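Local coordinates for protein choline dehydrogenase and related flavoproteins (Aspergillus oryzae, PDB 3Q9T) that oxidises formate as a formate oxidase of the glucose-methanol-choline oxidoreductase family, carrying 8-formyl-FAD at its catalytic site, at residues A160-T174 with S345-G357. Numbering follows the deposited sequence.
Sequences AELIDEMAPFRENLT and SGPVGSGLLELVG
Glu-354 reaches from the sheet into the loop 160-163 that leads to helix 167-174, and each oxygen of its buried carboxylate takes a different donor. OE2 accepts the backbone N of Ile-163 at 2.8 Å in a nearly straight bond (169°), on its syn side. OE1, also met on the syn side, forms a salt bridge with Arg-170 NH1 at 2.9 Å; the guanidinium and carboxylate planes stand 63° apart, and the link is a single bond rather than a flat two-bond pairing. The arginine chain, bent at chi3, folds NH1 back so that it also donates to Ile-163 O at 2.9 Å, a carbonyl that receives Met-166 N from the opposite face. Leu-162 CB lies over one guanidinium face and Ala-167 CA over the other, both toward the rim. A water joins Glu-354 OE2, Glu-161 O and Ser-350 OG; that hydroxyl closes an ST turn by accepting Leu-352 N. A second water bridges Glu-161 OE2 and Gly-349 O, while the Glu-161 carboxylate is also held by the amides of Arg-205 and Gly-206. In the fold, helix 167-179 covers the mixed sheet of this GMC oxidoreductase; its 167-174 part runs nearly parallel to strand 353-357 (7°), the axes 9.6 Å apart at closest approach. Leu-353 points away from 160-174, its side chain about 6 Å from the flavin cofactor at the nearest atoms. Hydrocarbon flanks the carboxylate: Leu-162 CD2 packs against Glu-354 CD at 3.5 Å, and Ile-163 CD1 lies by the Ser-350 hydroxyl and packs on Pro-347 and Leu-352. Farther along, Leu-355 CD1 presses on Arg-170 CA at 3.6 Å and meets Leu-173 CD2, whose side chain also touches Phe-396 of strand 392-397.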
ATOM      1  N   ALA A 160       6.681  32.736  13.560  1.00 21.44           N
ATOM      2  CA  ALA A 160       7.279  32.615  12.235  1.00 27.04           C
ATOM      3  C   ALA A 160       7.860  33.965  11.821  1.00 25.01           C
ATOM      4  O   ALA A 160       7.219  35.007  12.006  1.00 21.69           O
ATOM      5  CB  ALA A 160       6.239  32.145  11.216  1.00 20.65           C
ATOM      6  N   GLU A 161       9.077  33.944  11.290  1.00 25.23           N
ATOM      7  CA  GLU A 161       9.696  35.146  10.736  1.00 26.06           C
ATOM      8  C   GLU A 161       9.050  35.356   9.379  1.00 25.37           C
ATOM      9  O   GLU A 161       9.414  34.699   8.401  1.00 20.53           O
ATOM     10  CB  GLU A 161      11.226  34.971  10.663  1.00 23.27           C
ATOM     11  CG  GLU A 161      11.816  34.676  12.069  1.00 22.45           C
ATOM     12  CD  GLU A 161      13.306  34.306  12.100  1.00 29.79           C
ATOM     13  OE1 GLU A 161      14.003  34.752  13.046  1.00 29.47           O
ATOM     14  OE2 GLU A 161      13.777  33.554  11.215  1.00 24.16           O
ATOM     15  N   LEU A 162       8.060  36.252   9.340  1.00 16.26           N
ATOM     16  CA  LEU A 162       7.140  36.345   8.215  1.00 19.50           C
ATOM     17  C   LEU A 162       7.814  36.651   6.881  1.00 30.13           C
ATOM     18  O   LEU A 162       8.684  37.516   6.804  1.00 32.42           O
ATOM     19  CB  LEU A 162       6.043  37.371   8.511  1.00 18.23           C
ATOM     20  CG  LEU A 162       5.129  36.923   9.649  1.00 24.13           C
ATOM     21  CD1 LEU A 162       4.157  38.025  10.065  1.00 24.25           C
ATOM     22  CD2 LEU A 162       4.386  35.631   9.265  1.00 21.00           C
ATOM     23  N   ILE A 163       7.413  35.926   5.837  1.00 23.33           N
ATOM     24  CA  ILE A 163       7.856  36.219   4.472  1.00 26.99           C
ATOM     25  C   ILE A 163       7.106  37.438   3.919  1.00 27.79           C
ATOM     26  O   ILE A 163       5.874  37.411   3.850  1.00 23.91           O
ATOM     27  CB  ILE A 163       7.544  35.037   3.527  1.00 27.01           C
ATOM     28  CG1 ILE A 163       8.222  33.760   4.024  1.00 32.01           C
ATOM     29  CG2 ILE A 163       7.985  35.362   2.096  1.00 26.19           C
ATOM     30  CD1 ILE A 163       7.885  32.516   3.195  1.00 21.49           C
ATOM     31  N   ASP A 164       7.825  38.488   3.506  1.00 29.00           N
ATOM     32  CA  ASP A 164       7.157  39.716   3.027  1.00 35.05           C
ATOM     33  C   ASP A 164       6.163  39.500   1.870  1.00 27.56           C
ATOM     34  O   ASP A 164       5.031  39.981   1.916  1.00 25.92           O
ATOM     35  CB  ASP A 164       8.177  40.799   2.654  1.00 38.05           C
ATOM     36  CG  ASP A 164       8.818  41.442   3.879  1.00 59.53           C
ATOM     37  OD1 ASP A 164       9.928  42.006   3.759  1.00 54.85           O
ATOM     38  OD2 ASP A 164       8.208  41.379   4.972  1.00 57.36           O
ATOM     39  N   GLU A 165       6.603  38.779   0.845  1.00 28.73           N
ATOM     40  CA  GLU A 165       5.781  38.480  -0.319  1.00 30.21           C
ATOM     41  C   GLU A 165       4.490  37.738   0.030  1.00 29.18           C
ATOM     42  O   GLU A 165       3.516  37.796  -0.718  1.00 35.09           O
ATOM     43  CB  GLU A 165       6.598  37.663  -1.306  1.00 31.11           C
ATOM     44  CG  GLU A 165       5.837  37.207  -2.531  1.00 50.31           C
ATOM     45  CD  GLU A 165       6.740  36.525  -3.549  1.00 51.18           C
ATOM     46  OE1 GLU A 165       7.915  36.251  -3.210  1.00 51.18           O
ATOM     47  OE2 GLU A 165       6.275  36.269  -4.683  1.00 57.31           O
ATOM     48  N   MET A 166       4.469  37.054   1.169  1.00 28.02           N
ATOM     49  CA  MET A 166       3.272  36.317   1.584  1.00 25.04           C
ATOM     50  C   MET A 166       2.268  37.130   2.405  1.00 27.70           C
ATOM     51  O   MET A 166       1.225  36.600   2.803  1.00 22.38           O
ATOM     52  CB  MET A 166       3.646  35.047   2.360  1.00 22.93           C
ATOM     53  CG  MET A 166       4.233  33.935   1.504  1.00 21.14           C
ATOM     54  SD  MET A 166       3.191  33.403   0.125  1.00 24.36           S
ATOM     55  CE  MET A 166       3.969  34.281  -1.245  1.00 21.06           C
ATOM     56  N   ALA A 167       2.577  38.400   2.667  1.00 18.99           N
ATOM     57  CA  ALA A 167       1.651  39.260   3.416  1.00 28.64           C
ATOM     58  C   ALA A 167       0.224  39.323   2.826  1.00 21.55           C
ATOM     59  O   ALA A 167      -0.755  39.173   3.563  1.00 28.82           O
ATOM     60  CB  ALA A 167       2.244  40.684   3.613  1.00 23.39           C
ATOM     61  N   PRO A 168       0.099  39.552   1.506  1.00 22.46           N
ATOM     62  CA  PRO A 168      -1.223  39.510   0.852  1.00 23.63           C
ATOM     63  C   PRO A 168      -1.957  38.171   1.055  1.00 26.84           C
ATOM     64  O   PRO A 168      -3.175  38.137   1.264  1.00 20.38           O
ATOM     65  CB  PRO A 168      -0.884  39.705  -0.626  1.00 22.69           C
ATOM     66  CG  PRO A 168       0.382  40.515  -0.612  1.00 23.31           C
ATOM     67  CD  PRO A 168       1.163  39.962   0.566  1.00 24.09           C
ATOM     68  N   PHE A 169      -1.205  37.079   0.997  1.00 27.19           N
ATOM     69  CA  PHE A 169      -1.734  35.747   1.288  1.00 21.61           C
ATOM     70  C   PHE A 169      -2.258  35.683   2.724  1.00 23.74           C
ATOM     71  O   PHE A 169      -3.427  35.355   2.963  1.00 24.67           O
ATOM     72  CB  PHE A 169      -0.633  34.711   1.026  1.00 27.60           C
ATOM     73  CG  PHE A 169      -0.904  33.351   1.600  1.00 30.92           C
ATOM     74  CD1 PHE A 169      -0.532  33.049   2.901  1.00 22.71           C
ATOM     75  CD2 PHE A 169      -1.491  32.355   0.823  1.00 28.58           C
ATOM     76  CE1 PHE A 169      -0.768  31.784   3.430  1.00 23.37           C
ATOM     77  CE2 PHE A 169      -1.723  31.084   1.352  1.00 25.64           C
ATOM     78  CZ  PHE A 169      -1.352  30.799   2.649  1.00 19.84           C
ATOM     79  N   ARG A 170      -1.417  36.047   3.688  1.00 22.24           N
ATOM     80  CA  ARG A 170      -1.867  36.045   5.084  1.00 19.73           C
ATOM     81  C   ARG A 170      -3.105  36.912   5.301  1.00 22.24           C
ATOM     82  O   ARG A 170      -4.021  36.540   6.060  1.00 24.44           O
ATOM     83  CB  ARG A 170      -0.744  36.474   6.032  1.00 21.16           C
ATOM     84  CG  ARG A 170       0.494  35.572   5.965  1.00 23.41           C
ATOM     85  CD  ARG A 170       1.446  35.893   7.103  1.00 21.69           C
ATOM     86  NE  ARG A 170       1.989  37.239   7.000  1.00 22.10           N
ATOM     87  CZ  ARG A 170       3.060  37.558   6.279  1.00 26.99           C
ATOM     88  NH1 ARG A 170       3.716  36.626   5.590  1.00 21.83           N
ATOM     89  NH2 ARG A 170       3.478  38.814   6.246  1.00 26.35           N
ATOM     90  N   GLU A 171      -3.133  38.069   4.647  1.00 23.63           N
ATOM     91  CA  GLU A 171      -4.236  39.017   4.835  1.00 29.43           C
ATOM     92  C   GLU A 171      -5.554  38.452   4.290  1.00 20.59           C
ATOM     93  O   GLU A 171      -6.595  38.540   4.941  1.00 29.26           O
ATOM     94  CB  GLU A 171      -3.900  40.371   4.198  1.00 27.21           C
ATOM     95  CG  GLU A 171      -5.020  40.965   3.349  1.00 50.27           C
ATOM     96  CD  GLU A 171      -5.687  42.175   3.993  1.00 67.50           C
ATOM     97  OE1 GLU A 171      -6.007  42.116   5.203  1.00 71.38           O
ATOM     98  OE2 GLU A 171      -5.888  43.186   3.284  1.00 65.89           O
ATOM     99  N   ASN A 172      -5.502  37.840   3.111  1.00 23.91           N
ATOM    100  CA  ASN A 172      -6.685  37.179   2.552  1.00 25.99           C
ATOM    101  C   ASN A 172      -7.191  35.961   3.342  1.00 25.43           C
ATOM    102  O   ASN A 172      -8.403  35.784   3.504  1.00 19.37           O
ATOM    103  CB  ASN A 172      -6.456  36.821   1.099  1.00 23.58           C
ATOM    104  CG  ASN A 172      -6.621  38.020   0.181  1.00 27.01           C
ATOM    105  OD1 ASN A 172      -7.737  38.397  -0.170  1.00 31.90           O
ATOM    106  ND2 ASN A 172      -5.507  38.631  -0.200  1.00 23.68           N
ATOM    107  N   LEU A 173      -6.258  35.157   3.853  1.00 18.98           N
ATOM    108  CA  LEU A 173      -6.585  33.976   4.639  1.00 18.90           C
ATOM    109  C   LEU A 173      -7.256  34.412   5.922  1.00 19.05           C
ATOM    110  O   LEU A 173      -8.215  33.793   6.380  1.00 19.38           O
ATOM    111  CB  LEU A 173      -5.307  33.171   4.953  1.00 18.83           C
ATOM    112  CG  LEU A 173      -5.426  31.871   5.773  1.00 28.85           C
ATOM    113  CD1 LEU A 173      -6.531  30.975   5.232  1.00 21.88           C
ATOM    114  CD2 LEU A 173      -4.082  31.089   5.870  1.00 19.37           C
ATOM    115  N   THR A 174      -6.740  35.493   6.500  1.00 22.60           N
ATOM    116  CA  THR A 174      -7.290  36.024   7.735  1.00 23.08           C
ATOM    117  C   THR A 174      -8.724  36.506   7.507  1.00 23.18           C
ATOM    118  O   THR A 174      -9.644  36.160   8.266  1.00 20.54           O
ATOM    119  CB  THR A 174      -6.397  37.149   8.322  1.00 20.89           C
ATOM    120  OG1 THR A 174      -5.136  36.593   8.725  1.00 23.69           O
ATOM    121  CG2 THR A 174      -7.074  37.801   9.532  1.00 17.78           C
ATOM    122  N   SER A 345      19.406  35.664   5.836  1.00 29.44           N
ATOM    123  CA  SER A 345      18.116  36.364   5.698  1.00 31.58           C
ATOM    124  C   SER A 345      17.287  35.800   4.535  1.00 29.43           C
ATOM    125  O   SER A 345      17.763  34.954   3.771  1.00 25.45           O
ATOM    126  CB  SER A 345      18.321  37.873   5.514  1.00 31.04           C
ATOM    127  OG  SER A 345      18.978  38.157   4.284  1.00 28.78           O
ATOM    128  N   GLY A 346      16.047  36.270   4.403  1.00 26.81           N
ATOM    129  CA  GLY A 346      15.204  35.855   3.292  1.00 29.81           C
ATOM    130  C   GLY A 346      14.370  34.594   3.515  1.00 30.98           C
ATOM    131  O   GLY A 346      14.462  33.951   4.566  1.00 27.36           O
ATOM    132  N   PRO A 347      13.554  34.226   2.508  1.00 36.44           N
ATOM    133  CA  PRO A 347      12.573  33.138   2.622  1.00 20.71           C
ATOM    134  C   PRO A 347      13.221  31.746   2.674  1.00 24.38           C
ATOM    135  O   PRO A 347      12.594  30.794   3.152  1.00 23.95           O
ATOM    136  CB  PRO A 347      11.736  33.295   1.351  1.00 26.44           C
ATOM    137  CG  PRO A 347      12.697  33.875   0.359  1.00 24.58           C
ATOM    138  CD  PRO A 347      13.578  34.808   1.149  1.00 26.04           C
ATOM    139  N   VAL A 348      14.449  31.620   2.186  1.00 18.22           N
ATOM    140  CA  VAL A 348      15.188  30.377   2.383  1.00 19.23           C
ATOM    141  C   VAL A 348      15.195  29.963   3.866  1.00 23.88           C
ATOM    142  O   VAL A 348      15.237  28.775   4.182  1.00 19.53           O
ATOM    143  CB  VAL A 348      16.621  30.465   1.861  1.00 24.40           C
ATOM    144  CG1 VAL A 348      17.422  29.223   2.285  1.00 22.61           C
ATOM    145  CG2 VAL A 348      16.634  30.648   0.320  1.00 18.53           C
ATOM    146  N   GLY A 349      15.127  30.940   4.771  1.00 20.32           N
ATOM    147  CA  GLY A 349      15.106  30.646   6.192  1.00 20.40           C
ATOM    148  C   GLY A 349      13.716  30.360   6.733  1.00 23.50           C
ATOM    149  O   GLY A 349      13.533  30.188   7.932  1.00 22.10           O
ATOM    150  N   SER A 350      12.730  30.308   5.843  1.00 25.33           N
ATOM    151  CA  SER A 350      11.349  30.098   6.252  1.00 22.43           C
ATOM    152  C   SER A 350      10.932  28.617   6.341  1.00 26.23           C
ATOM    153  O   SER A 350      11.353  27.779   5.533  1.00 24.18           O
ATOM    154  CB  SER A 350      10.407  30.845   5.301  1.00 23.91           C
ATOM    155  OG  SER A 350       9.059  30.642   5.692  1.00 24.04           O
ATOM    156  N   GLY A 351      10.094  28.313   7.327  1.00 25.36           N
ATOM    157  CA  GLY A 351       9.472  27.002   7.445  1.00 25.65           C
ATOM    158  C   GLY A 351       8.166  26.887   6.667  1.00 28.28           C
ATOM    159  O   GLY A 351       7.521  25.834   6.695  1.00 24.22           O
ATOM    160  N   LEU A 352       7.763  27.979   6.008  1.00 24.22           N
ATOM    161  CA  LEU A 352       6.650  27.984   5.040  1.00 20.67           C
ATOM    162  C   LEU A 352       5.261  27.776   5.627  1.00 17.67           C
ATOM    163  O   LEU A 352       4.298  27.625   4.892  1.00 24.74           O
ATOM    164  CB  LEU A 352       6.883  26.965   3.915  1.00 20.24           C
ATOM    165  CG  LEU A 352       8.293  26.956   3.328  1.00 25.86           C
ATOM    166  CD1 LEU A 352       8.481  25.805   2.330  1.00 34.66           C
ATOM    167  CD2 LEU A 352       8.612  28.300   2.689  1.00 16.82           C
ATOM    168  N   LEU A 353       5.152  27.785   6.946  1.00 20.41           N
ATOM    169  CA  LEU A 353       3.861  27.671   7.589  1.00 19.62           C
ATOM    170  C   LEU A 353       3.787  28.840   8.560  1.00 22.23           C
ATOM    171  O   LEU A 353       4.603  28.911   9.470  1.00 19.14           O
ATOM    172  CB  LEU A 353       3.795  26.357   8.367  1.00 16.54           C
ATOM    173  CG  LEU A 353       2.448  25.671   8.621  1.00 27.59           C
ATOM    174  CD1 LEU A 353       2.536  24.696   9.798  1.00 16.18           C
ATOM    175  CD2 LEU A 353       1.286  26.651   8.791  1.00 14.86           C
ATOM    176  N   GLU A 354       2.824  29.748   8.381  1.00 18.63           N
ATOM    177  CA  GLU A 354       2.783  30.979   9.196  1.00 20.65           C
ATOM    178  C   GLU A 354       1.463  31.186   9.914  1.00 21.80           C
ATOM    179  O   GLU A 354       1.421  31.799  10.984  1.00 15.99           O
ATOM    180  CB  GLU A 354       3.100  32.214   8.349  1.00 14.38           C
ATOM    181  CG  GLU A 354       4.488  32.166   7.707  1.00 16.65           C
ATOM    182  CD  GLU A 354       4.722  33.293   6.724  1.00 22.23           C
ATOM    183  OE1 GLU A 354       3.706  33.814   6.207  1.00 18.29           O
ATOM    184  OE2 GLU A 354       5.904  33.657   6.476  1.00 19.36           O
ATOM    185  N   LEU A 355       0.390  30.708   9.288  1.00 17.37           N
ATOM    186  CA  LEU A 355      -0.930  30.719   9.882  1.00 17.58           C
ATOM    187  C   LEU A 355      -1.413  29.288  10.055  1.00 21.27           C
ATOM    188  O   LEU A 355      -1.315  28.455   9.135  1.00 18.77           O
ATOM    189  CB  LEU A 355      -1.915  31.506   9.010  1.00 21.31           C
ATOM    190  CG  LEU A 355      -1.681  33.013   9.009  1.00 22.86           C
ATOM    191  CD1 LEU A 355      -2.318  33.666   7.800  1.00 25.37           C
ATOM    192  CD2 LEU A 355      -2.165  33.652  10.322  1.00 20.86           C
ATOM    193  N   VAL A 356      -1.963  29.024  11.231  1.00 17.06           N
ATOM    194  CA  VAL A 356      -2.432  27.702  11.594  1.00 18.05           C
ATOM    195  C   VAL A 356      -3.787  27.825  12.276  1.00 19.34           C
ATOM    196  O   VAL A 356      -3.972  28.687  13.158  1.00 18.16           O
ATOM    197  CB  VAL A 356      -1.425  27.004  12.564  1.00 18.31           C
ATOM    198  CG1 VAL A 356      -2.024  25.733  13.139  1.00 17.64           C
ATOM    199  CG2 VAL A 356      -0.092  26.737  11.866  1.00 14.73           C
ATOM    200  N   GLY A 357      -4.723  26.951  11.898  1.00 18.15           N
ATOM    201  CA  GLY A 357      -6.074  27.008  12.436  1.00 17.06           C
ATOM    202  C   GLY A 357      -6.493  25.843  13.325  1.00 18.53           C
ATOM    203  O   GLY A 357      -6.230  24.677  13.028  1.00 19.73           O
TER
HETATM  204  O   HOH W   1       8.144  32.340   7.656  1.00 19.61           O
HETATM  205  O   HOH W   2      12.684  31.991   9.562  1.00 25.02           O